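Local coordinates for putative anti-sigma factor antagonist TM_1081 (PDB 3F43), which probably acts, when phosphorylated, as an anti-anti-sigma factor that counteracts an anti-sigma factor and thereby frees a sigma factor from inhibition, at residues F14-K17 against V22-L25; H37-W42 against L70-N75; E46-G51 against V74-S79; E63-F68 against R98-T103. One frame throughout, in Å; residues are numbered along the deposited sequence.

Contact 1. Residues F14-K17 against V22-L25; sequences FPYK and VVIL
The phenol ring of Tyr16 meets Val23 obliquely, CD2 lying 4.4 Å from Val23 CG1, while the carbonyl oxygen Phe14 O sits in the ring plane at its edge. The ring also stacks on His12, a residue of the N-terminal polyhistidine tag, and makes a T-shaped pair with Phe47. With CG held between the backbone N and the carbonyl carbon (chi1 75°), the ring swings off the neighbouring strand, and it is CB that packs there, 3.9 Å from Leu25 CD2. An aromatic residue suits this place because its root can pack on the strand while its ring reaches the other aromatic groups.

The backbones run antiparallel. Tyr16 and Leu25 form a non-hydrogen-bonded pair, whereas Lys17 and Ile24 form a hydrogen-bonded one, closed by Lys17 N to Ile24 O at 3.0 Å and Ile24 N to Lys17 O at 2.8 Å. Tyr16 CA also approaches Ile24 O, at 3.1 Å, in a CA-H...O contact. Lys17 and Ile24 lie side by side on the sheet face away from Tyr16, with Lys17 CG 4.2 Å from Ile24 CB; the aliphatic stem lines the beta-branched neighbour and the amine continues outward to hydrogen-bond a pentaethylene glycol, probably from the crystallisation liquor.

This beta hairpin forms one margin of the sheet within the chain. Strand 22-25 pairs on its other side with strand 54-58; Val23 and Leu25 pack on helix 36-48, while on the opposite face of the sheet Val22 packs on helix 115-123.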
# COMPACT_ATOMS: atom_id res chain seq x y z
N PHE A 14 -11.65 17.73 -0.79
CA PHE A 14 -11.96 16.84 -1.92
C PHE A 14 -13.49 16.67 -1.98
O PHE A 14 -14.20 16.88 -0.98
CB PHE A 14 -11.30 15.45 -1.75
CG PHE A 14 -9.79 15.48 -1.61
CD1 PHE A 14 -9.16 15.65 -0.35
CD2 PHE A 14 -8.97 15.29 -2.73
CE1 PHE A 14 -7.70 15.66 -0.23
CE2 PHE A 14 -7.57 15.33 -2.59
CZ PHE A 14 -6.96 15.51 -1.31
N PRO A 15 -14.02 16.32 -3.15
CA PRO A 15 -15.50 16.20 -3.29
C PRO A 15 -16.09 15.00 -2.57
O PRO A 15 -15.57 13.89 -2.64
CB PRO A 15 -15.71 16.10 -4.78
CG PRO A 15 -14.36 16.49 -5.40
CD PRO A 15 -13.34 16.09 -4.44
N TYR A 16 -17.15 15.24 -1.81
CA TYR A 16 -17.88 14.17 -1.13
C TYR A 16 -19.31 14.58 -0.85
O TYR A 16 -19.65 15.78 -0.88
CB TYR A 16 -17.20 13.74 0.19
CG TYR A 16 -17.38 14.70 1.32
CD1 TYR A 16 -16.55 15.79 1.46
CD2 TYR A 16 -18.43 14.55 2.25
CE1 TYR A 16 -16.71 16.68 2.50
CE2 TYR A 16 -18.61 15.43 3.27
CZ TYR A 16 -17.76 16.49 3.40
OH TYR A 16 -17.93 17.39 4.43
N LYS A 17 -20.12 13.57 -0.54
CA LYS A 17 -21.41 13.81 0.07
C LYS A 17 -21.71 12.72 1.08
O LYS A 17 -21.19 11.64 0.98
CB LYS A 17 -22.53 13.91 -0.98
CG LYS A 17 -22.92 12.64 -1.64
CD LYS A 17 -24.23 12.77 -2.45
CE LYS A 17 -24.11 13.75 -3.59
NZ LYS A 17 -25.28 13.64 -4.52
N VAL A 22 -23.64 7.24 5.01
CA VAL A 22 -22.56 6.77 4.14
C VAL A 22 -21.81 7.98 3.55
O VAL A 22 -22.44 8.86 2.95
CB VAL A 22 -23.09 5.88 2.99
CG1 VAL A 22 -21.97 5.43 2.09
CG2 VAL A 22 -23.77 4.66 3.55
N VAL A 23 -20.48 7.99 3.71
CA VAL A 23 -19.63 9.00 3.12
C VAL A 23 -19.24 8.56 1.72
O VAL A 23 -18.56 7.54 1.54
CB VAL A 23 -18.37 9.29 3.95
CG1 VAL A 23 -17.55 10.40 3.29
CG2 VAL A 23 -18.69 9.57 5.40
N ILE A 24 -19.69 9.31 0.72
CA ILE A 24 -19.40 8.98 -0.68
C ILE A 24 -18.31 9.94 -1.16
O ILE A 24 -18.54 11.16 -1.35
CB ILE A 24 -20.66 9.11 -1.55
CG1 ILE A 24 -21.83 8.30 -0.95
CG2 ILE A 24 -20.34 8.67 -3.01
CD1 ILE A 24 -23.15 8.40 -1.74
N LEU A 25 -17.11 9.39 -1.30
CA LEU A 25 -15.94 10.14 -1.73
C LEU A 25 -15.83 10.09 -3.24
O LEU A 25 -15.81 9.00 -3.83
CB LEU A 25 -14.65 9.56 -1.13
CG LEU A 25 -14.57 9.46 0.39
CD1 LEU A 25 -13.33 8.63 0.84
CD2 LEU A 25 -14.68 10.84 1.05

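Contact 2. Residues H37-W42 against L70-N75; sequences HLFKKW and LGVIVN
Lys40 and Val72 form the tight part of this contact: both methyls of the valine press on the root of the lysine, Val72 CG2 lying 3.6 Å and Val72 CG1 3.8 Å from Lys40 CB. The short, branched valine suits the place, since its two methyls together form a notch against Lys40 CB. Val72 CG1, anti to the backbone N (chi1 170°), also reaches the edge of the Phe39 ring near its plane, 4.2 Å from CD2. Phe39 is the buried end of the row and carries the contact down towards the sheet.

Packing is looser on the side where Lys40 runs on past Asn75. Bent at chi2 (-91°), the lysine crosses the amide at about a right angle, yet the approach is merely Lys40 CE to Asn75 ND2 at 4.1 Å. Both residues are partly exposed, which suits a long amine and an amide; the lysine also makes a cation-pi contact with Phe44. An alanine in place of Val72 would probably open a gap between the helices, leaving Lys40 CB and the Phe39 edge without the methyls they rest on.

The helices run almost parallel, with their axes 9.8 Å apart at closest approach and 13° between directions. Phe39 and Ile73 both rest on Leu57 of strand 54-58: a pair of neighbouring helices laid along one face of the sheet, as in the SpoIIAA-like STAS fold.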
# COMPACT_ATOMS: atom_id res chain seq x y z
N HIS A 37 -0.91 11.01 0.63
CA HIS A 37 -0.88 11.33 2.07
C HIS A 37 -1.89 12.41 2.41
O HIS A 37 -2.62 12.30 3.40
CB HIS A 37 0.49 11.78 2.54
CG HIS A 37 0.53 12.17 3.97
ND1 HIS A 37 0.18 11.28 4.99
CD2 HIS A 37 0.83 13.34 4.58
CE1 HIS A 37 0.28 11.91 6.15
NE2 HIS A 37 0.66 13.16 5.92
N LEU A 38 -1.99 13.43 1.57
CA LEU A 38 -2.98 14.50 1.81
C LEU A 38 -4.41 13.96 1.86
O LEU A 38 -5.20 14.33 2.74
CB LEU A 38 -2.88 15.54 0.69
CG LEU A 38 -3.75 16.79 0.84
CD1 LEU A 38 -3.29 17.63 2.02
CD2 LEU A 38 -3.70 17.62 -0.42
N PHE A 39 -4.73 13.07 0.92
CA PHE A 39 -6.05 12.46 0.86
C PHE A 39 -6.32 11.56 2.06
O PHE A 39 -7.38 11.61 2.68
CB PHE A 39 -6.20 11.73 -0.50
CG PHE A 39 -7.58 11.15 -0.75
CD1 PHE A 39 -8.61 11.94 -1.18
CD2 PHE A 39 -7.81 9.82 -0.53
CE1 PHE A 39 -9.87 11.38 -1.44
CE2 PHE A 39 -9.08 9.26 -0.78
CZ PHE A 39 -10.08 10.05 -1.21
N LYS A 40 -5.35 10.71 2.38
CA LYS A 40 -5.46 9.80 3.52
C LYS A 40 -5.73 10.58 4.82
O LYS A 40 -6.66 10.26 5.57
CB LYS A 40 -4.15 9.01 3.64
CG LYS A 40 -4.18 7.92 4.73
CD LYS A 40 -3.69 8.46 6.06
CE LYS A 40 -3.34 7.34 7.01
NZ LYS A 40 -2.93 7.94 8.30
N LYS A 41 -4.91 11.60 5.07
CA LYS A 41 -5.05 12.40 6.29
C LYS A 41 -6.42 13.05 6.35
O LYS A 41 -7.05 13.03 7.37
CB LYS A 41 -3.95 13.44 6.39
CG LYS A 41 -3.98 14.22 7.67
CD LYS A 41 -2.73 15.06 7.84
CE LYS A 41 -2.95 16.19 8.84
NZ LYS A 41 -3.64 15.76 10.11
N TRP A 42 -6.89 13.52 5.21
CA TRP A 42 -8.22 14.13 5.11
C TRP A 42 -9.35 13.13 5.41
O TRP A 42 -10.24 13.43 6.25
CB TRP A 42 -8.38 14.79 3.74
CG TRP A 42 -9.75 15.38 3.47
CD1 TRP A 42 -10.25 16.55 3.95
CD2 TRP A 42 -10.77 14.79 2.68
NE1 TRP A 42 -11.53 16.75 3.49
CE2 TRP A 42 -11.87 15.70 2.69
CE3 TRP A 42 -10.86 13.63 1.91
CZ2 TRP A 42 -13.05 15.44 2.00
CZ3 TRP A 42 -12.03 13.38 1.22
CH2 TRP A 42 -13.11 14.30 1.27
N LEU A 70 -2.75 2.81 -3.51
CA LEU A 70 -3.13 1.51 -2.96
C LEU A 70 -2.88 1.46 -1.46
O LEU A 70 -3.70 0.93 -0.70
CB LEU A 70 -2.35 0.36 -3.59
CG LEU A 70 -2.92 -0.25 -4.84
CD1 LEU A 70 -1.88 -1.26 -5.40
CD2 LEU A 70 -4.29 -0.91 -4.54
N GLY A 71 -1.76 2.00 -0.99
CA GLY A 71 -1.48 2.03 0.43
C GLY A 71 -2.55 2.79 1.21
O GLY A 71 -2.96 2.37 2.31
N VAL A 72 -3.04 3.87 0.64
CA VAL A 72 -4.14 4.63 1.24
C VAL A 72 -5.43 3.80 1.32
O VAL A 72 -6.09 3.73 2.37
CB VAL A 72 -4.32 5.98 0.60
CG1 VAL A 72 -5.63 6.64 1.09
CG2 VAL A 72 -3.03 6.83 0.94
N ILE A 73 -5.77 3.12 0.22
CA ILE A 73 -6.92 2.24 0.20
C ILE A 73 -6.81 1.16 1.29
O ILE A 73 -7.76 0.90 2.04
CB ILE A 73 -7.11 1.62 -1.18
CG1 ILE A 73 -7.53 2.74 -2.15
CG2 ILE A 73 -8.13 0.48 -1.16
CD1 ILE A 73 -7.57 2.29 -3.60
N VAL A 74 -5.62 0.58 1.40
CA VAL A 74 -5.36 -0.42 2.42
C VAL A 74 -5.52 0.16 3.81
O VAL A 74 -6.08 -0.49 4.67
CB VAL A 74 -3.98 -1.09 2.19
CG1 VAL A 74 -3.52 -1.88 3.44
CG2 VAL A 74 -4.03 -1.96 0.95
N ASN A 75 -5.01 1.38 4.03
CA ASN A 75 -5.13 1.98 5.35
C ASN A 75 -6.59 2.22 5.73
O ASN A 75 -7.00 2.01 6.88
CB ASN A 75 -4.36 3.28 5.42
CG ASN A 75 -2.88 3.06 5.59
OD1 ASN A 75 -2.45 2.12 6.25
ND2 ASN A 75 -2.09 3.96 5.02

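Contact 3. Residues E46-G51 against V74-S79; sequences EFLNKG and VNILKS
Leu48 reaches Ser79 from a pi-type turn at residues 46-48, wider than the usual alpha-helical one, and sets its CD1 methyl 3.9 Å from Ser79 OG in a plain van der Waals contact. A Schellman motif follows the turn, with Tyr52 N bonded to Phe47 O and Gly51 N to Leu48 O at 3.2 Å. Gly51 is the C-prime residue: at its positive phi of 92° a beta carbon would jam against the carbonyl oxygen of Lys50, so glycine belongs here.

Leu48 is long enough to span backbones whose nearest CA atoms, Leu48 and Ser79, stand 7.6 Å apart. The same CD1 methyl touches Ile76 CG2 at 4.3 Å, so the leucine spans from a buried isoleucine to a partly exposed serine. Ser79 holds OG anti to its own N (chi1 174°), and its short side chain presents both CB, at 4.0 Å, and OG to Leu48 CD1.

Around this join, Leu48 also packs on Val43 of its own helix, and Ser79 reaches across to Phe44 of helix 36-48. Ile76 reaches Phe87 of strand 86-90, and Phe47 packs on Val23 and Leu25 of strand 22-25.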
# COMPACT_ATOMS: atom_id res chain seq x y z
N GLU A 46 -11.45 13.88 8.73
CA GLU A 46 -12.83 14.29 8.52
C GLU A 46 -13.88 13.24 8.81
O GLU A 46 -14.99 13.57 9.22
CB GLU A 46 -13.02 14.77 7.07
CG GLU A 46 -12.18 15.97 6.74
CD GLU A 46 -12.56 17.20 7.55
OE1 GLU A 46 -13.77 17.46 7.74
OE2 GLU A 46 -11.65 17.91 8.01
N PHE A 47 -13.56 11.97 8.56
CA PHE A 47 -14.55 10.93 8.61
C PHE A 47 -14.18 9.86 9.65
O PHE A 47 -14.89 9.69 10.63
CB PHE A 47 -14.77 10.38 7.21
CG PHE A 47 -15.09 11.46 6.20
CD1 PHE A 47 -16.18 12.28 6.39
CD2 PHE A 47 -14.25 11.69 5.13
CE1 PHE A 47 -16.45 13.31 5.51
CE2 PHE A 47 -14.50 12.73 4.25
CZ PHE A 47 -15.60 13.51 4.43
N LEU A 48 -13.11 9.10 9.38
CA LEU A 48 -12.85 7.89 10.18
C LEU A 48 -12.63 8.24 11.65
O LEU A 48 -13.18 7.59 12.53
CB LEU A 48 -11.66 7.11 9.63
CG LEU A 48 -11.86 6.51 8.24
CD1 LEU A 48 -10.60 5.92 7.61
CD2 LEU A 48 -12.99 5.48 8.22
N ASN A 49 -11.86 9.28 11.93
CA ASN A 49 -11.62 9.66 13.32
C ASN A 49 -12.80 10.34 14.02
O ASN A 49 -12.79 10.50 15.23
CB ASN A 49 -10.35 10.50 13.45
CG ASN A 49 -9.08 9.72 13.03
OD1 ASN A 49 -9.07 8.49 12.93
ND2 ASN A 49 -8.01 10.46 12.80
N LYS A 50 -13.84 10.68 13.25
CA LYS A 50 -15.08 11.24 13.76
C LYS A 50 -16.20 10.19 13.79
O LYS A 50 -17.34 10.54 14.07
CB LYS A 50 -15.51 12.45 12.96
CG LYS A 50 -14.48 13.57 12.91
CD LYS A 50 -15.02 14.83 12.30
CE LYS A 50 -14.08 16.01 12.51
NZ LYS A 50 -14.56 17.23 11.77
N GLY A 51 -15.87 8.93 13.51
CA GLY A 51 -16.83 7.84 13.64
C GLY A 51 -17.63 7.48 12.38
O GLY A 51 -18.50 6.59 12.43
N VAL A 74 -5.62 0.58 1.40
CA VAL A 74 -5.36 -0.42 2.42
C VAL A 74 -5.52 0.16 3.81
O VAL A 74 -6.08 -0.49 4.67
CB VAL A 74 -3.98 -1.09 2.19
CG1 VAL A 74 -3.52 -1.88 3.44
CG2 VAL A 74 -4.03 -1.96 0.95
N ASN A 75 -5.01 1.38 4.03
CA ASN A 75 -5.13 1.98 5.35
C ASN A 75 -6.59 2.22 5.73
O ASN A 75 -7.00 2.01 6.88
CB ASN A 75 -4.36 3.28 5.42
CG ASN A 75 -2.88 3.06 5.59
OD1 ASN A 75 -2.45 2.12 6.25
ND2 ASN A 75 -2.09 3.96 5.02
N ILE A 76 -7.38 2.69 4.78
CA ILE A 76 -8.82 2.89 5.00
C ILE A 76 -9.53 1.56 5.30
O ILE A 76 -10.34 1.44 6.25
CB ILE A 76 -9.50 3.61 3.79
CG1 ILE A 76 -8.94 5.02 3.66
CG2 ILE A 76 -11.04 3.68 3.94
CD1 ILE A 76 -9.30 5.67 2.31
N LEU A 77 -9.20 0.58 4.49
CA LEU A 77 -9.76 -0.75 4.66
C LEU A 77 -9.46 -1.32 6.04
O LEU A 77 -10.35 -1.88 6.70
CB LEU A 77 -9.21 -1.69 3.59
CG LEU A 77 -9.66 -3.13 3.68
CD1 LEU A 77 -11.23 -3.30 3.74
CD2 LEU A 77 -9.09 -3.89 2.51
N LYS A 78 -8.20 -1.17 6.49
CA LYS A 78 -7.79 -1.64 7.80
C LYS A 78 -8.58 -0.96 8.91
O LYS A 78 -9.06 -1.60 9.82
CB LYS A 78 -6.29 -1.41 8.02
CG LYS A 78 -5.41 -2.38 7.27
CD LYS A 78 -3.91 -1.92 7.22
CE LYS A 78 -3.22 -1.92 8.55
NZ LYS A 78 -1.73 -1.72 8.35
N SER A 79 -8.74 0.36 8.80
CA SER A 79 -9.47 1.09 9.83
C SER A 79 -10.91 0.63 9.88
O SER A 79 -11.47 0.36 10.96
CB SER A 79 -9.42 2.60 9.54
OG SER A 79 -10.23 3.30 10.44

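Contact 4. Residues E63-F68 against R98-T103; sequences ESIDSF and RVLSLT
Ile65 lies in an extended backbone beside the last turns of helix 94-102, with its CA 7.7 Å from Val99 CA, before the chain turns at the N-cap Asp66 into helix 67-83 of this STAS domain. The side-chain contact is wholly apolar. Ile65 sets CG1 between its backbone N and carbonyl carbon (chi1 54°), and this branch carries CD1 to Val99 CG1 at 3.7 Å. The same methyl meets Leu100 CD2 at 4.1 Å, the two side chains crossing at about a right angle. The gamma-branch of the isoleucine is thus long enough for CD1 to reach two successive helix residues.

Asp66 faces away from the contact. Its OD1 accepts a weak bond from Phe68 N, while the Asp66 backbone N bonds Ser69 OG; aspartate suits an N-cap because its carboxylate can accept hydrogen bonds from backbone N-H groups that lack partners at a helix start. Ser67 is probably the phosphorylated serine, as in relatives, and is unmodified here. Leu102 packs on Leu102 of the second subunit.

At the far end of the helix, Val99 O takes two donors from Thr103, approaching from opposite faces of its plane: Thr103 N at 3.0 Å and Thr103 OG1 at 2.9 Å.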
# COMPACT_ATOMS: atom_id res chain seq x y z
N GLU A 63 -7.93 8.11 -13.08
CA GLU A 63 -7.43 7.47 -14.30
C GLU A 63 -6.58 6.22 -14.07
O GLU A 63 -6.68 5.24 -14.81
CB GLU A 63 -6.65 8.48 -15.16
CG GLU A 63 -6.16 7.95 -16.54
CD GLU A 63 -7.22 7.15 -17.32
OE1 GLU A 63 -8.39 7.60 -17.40
OE2 GLU A 63 -6.87 6.06 -17.86
N SER A 64 -5.83 6.23 -12.98
CA SER A 64 -4.96 5.12 -12.62
C SER A 64 -4.66 5.25 -11.14
O SER A 64 -4.85 6.30 -10.54
CB SER A 64 -3.64 5.17 -13.40
OG SER A 64 -2.87 6.27 -12.98
N ILE A 65 -4.22 4.15 -10.54
CA ILE A 65 -3.71 4.18 -9.18
C ILE A 65 -2.30 3.61 -9.16
O ILE A 65 -1.93 2.81 -10.03
CB ILE A 65 -4.58 3.42 -8.15
CG1 ILE A 65 -4.81 1.98 -8.63
CG2 ILE A 65 -5.95 4.20 -7.89
CD1 ILE A 65 -5.45 1.03 -7.56
N ASP A 66 -1.55 4.04 -8.17
CA ASP A 66 -0.17 3.60 -7.97
C ASP A 66 -0.02 2.97 -6.59
O ASP A 66 -1.03 2.79 -5.86
CB ASP A 66 0.83 4.75 -8.29
CG ASP A 66 0.89 5.88 -7.24
OD1 ASP A 66 0.34 5.73 -6.14
OD2 ASP A 66 1.57 6.92 -7.57
N SER A 67 1.21 2.62 -6.21
CA SER A 67 1.42 1.91 -4.96
C SER A 67 1.02 2.75 -3.76
O SER A 67 0.56 2.23 -2.74
CB SER A 67 2.86 1.43 -4.82
OG SER A 67 3.77 2.51 -4.71
N PHE A 68 1.20 4.07 -3.87
CA PHE A 68 0.82 4.98 -2.80
C PHE A 68 -0.66 5.11 -2.65
O PHE A 68 -1.18 5.06 -1.51
CB PHE A 68 1.49 6.37 -2.98
CG PHE A 68 2.90 6.43 -2.49
CD1 PHE A 68 3.89 5.67 -3.08
CD2 PHE A 68 3.23 7.27 -1.45
CE1 PHE A 68 5.18 5.72 -2.60
CE2 PHE A 68 4.53 7.35 -1.00
CZ PHE A 68 5.51 6.57 -1.56
N ARG A 98 -7.58 -3.64 -13.15
CA ARG A 98 -6.48 -4.59 -13.39
C ARG A 98 -5.53 -4.62 -12.20
O ARG A 98 -5.10 -5.69 -11.75
CB ARG A 98 -5.74 -4.21 -14.67
CG ARG A 98 -4.67 -5.18 -15.12
CD ARG A 98 -4.28 -4.90 -16.57
NE ARG A 98 -5.38 -5.22 -17.50
CZ ARG A 98 -6.12 -4.35 -18.21
NH1 ARG A 98 -5.92 -3.03 -18.16
NH2 ARG A 98 -7.09 -4.81 -18.99
N VAL A 99 -5.24 -3.44 -11.63
CA VAL A 99 -4.38 -3.36 -10.45
C VAL A 99 -5.10 -4.03 -9.26
O VAL A 99 -4.46 -4.77 -8.51
CB VAL A 99 -3.94 -1.93 -10.14
CG1 VAL A 99 -3.35 -1.82 -8.70
CG2 VAL A 99 -2.96 -1.45 -11.23
N LEU A 100 -6.40 -3.76 -9.10
CA LEU A 100 -7.18 -4.31 -7.97
C LEU A 100 -7.21 -5.83 -8.03
O LEU A 100 -7.16 -6.50 -7.01
CB LEU A 100 -8.61 -3.74 -7.95
CG LEU A 100 -8.77 -2.24 -7.70
CD1 LEU A 100 -10.26 -1.81 -7.83
CD2 LEU A 100 -8.19 -1.80 -6.34
N SER A 101 -7.29 -6.37 -9.24
CA SER A 101 -7.25 -7.82 -9.48
C SER A 101 -5.89 -8.45 -9.21
O SER A 101 -5.77 -9.44 -8.48
CB SER A 101 -7.66 -8.10 -10.93
OG SER A 101 -7.67 -9.49 -11.22
N LEU A 102 -4.86 -7.88 -9.83
CA LEU A 102 -3.54 -8.45 -9.71
C LEU A 102 -2.98 -8.37 -8.29
O LEU A 102 -2.14 -9.21 -7.91
CB LEU A 102 -2.57 -7.83 -10.73
CG LEU A 102 -2.71 -8.23 -12.18
CD1 LEU A 102 -1.62 -7.51 -13.00
CD2 LEU A 102 -2.61 -9.74 -12.35
N THR A 103 -3.43 -7.41 -7.49
CA THR A 103 -3.00 -7.30 -6.10
C THR A 103 -3.98 -7.98 -5.12
O THR A 103 -3.82 -7.86 -3.93
CB THR A 103 -2.86 -5.83 -5.68
OG1 THR A 103 -4.16 -5.19 -5.70
CG2 THR A 103 -1.92 -5.06 -6.61

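Overall arrangement
From the N terminus, contact 1 closes first, a short hairpin complete before any other contact opens. Contact 2 then joins helix 36-48 to helix 67-83, and contact 3 joins the same helices farther along, the two sharing Val74 and Asn75. Contact 4 opens before their second segments and closes after them, so it crosses both, bringing in helix 94-102. Trp42 and Phe47 link the helix pair back to the hairpin, packing on Tyr16 and Leu25, while Leu70 links it to contact 4, packing on Ile65 and Val99. Contacts 1 and 4 lie on opposite sides of the chain's centre, their own centres about 21 Å apart; contacts 2, 3 and 4 also touch the second subunit.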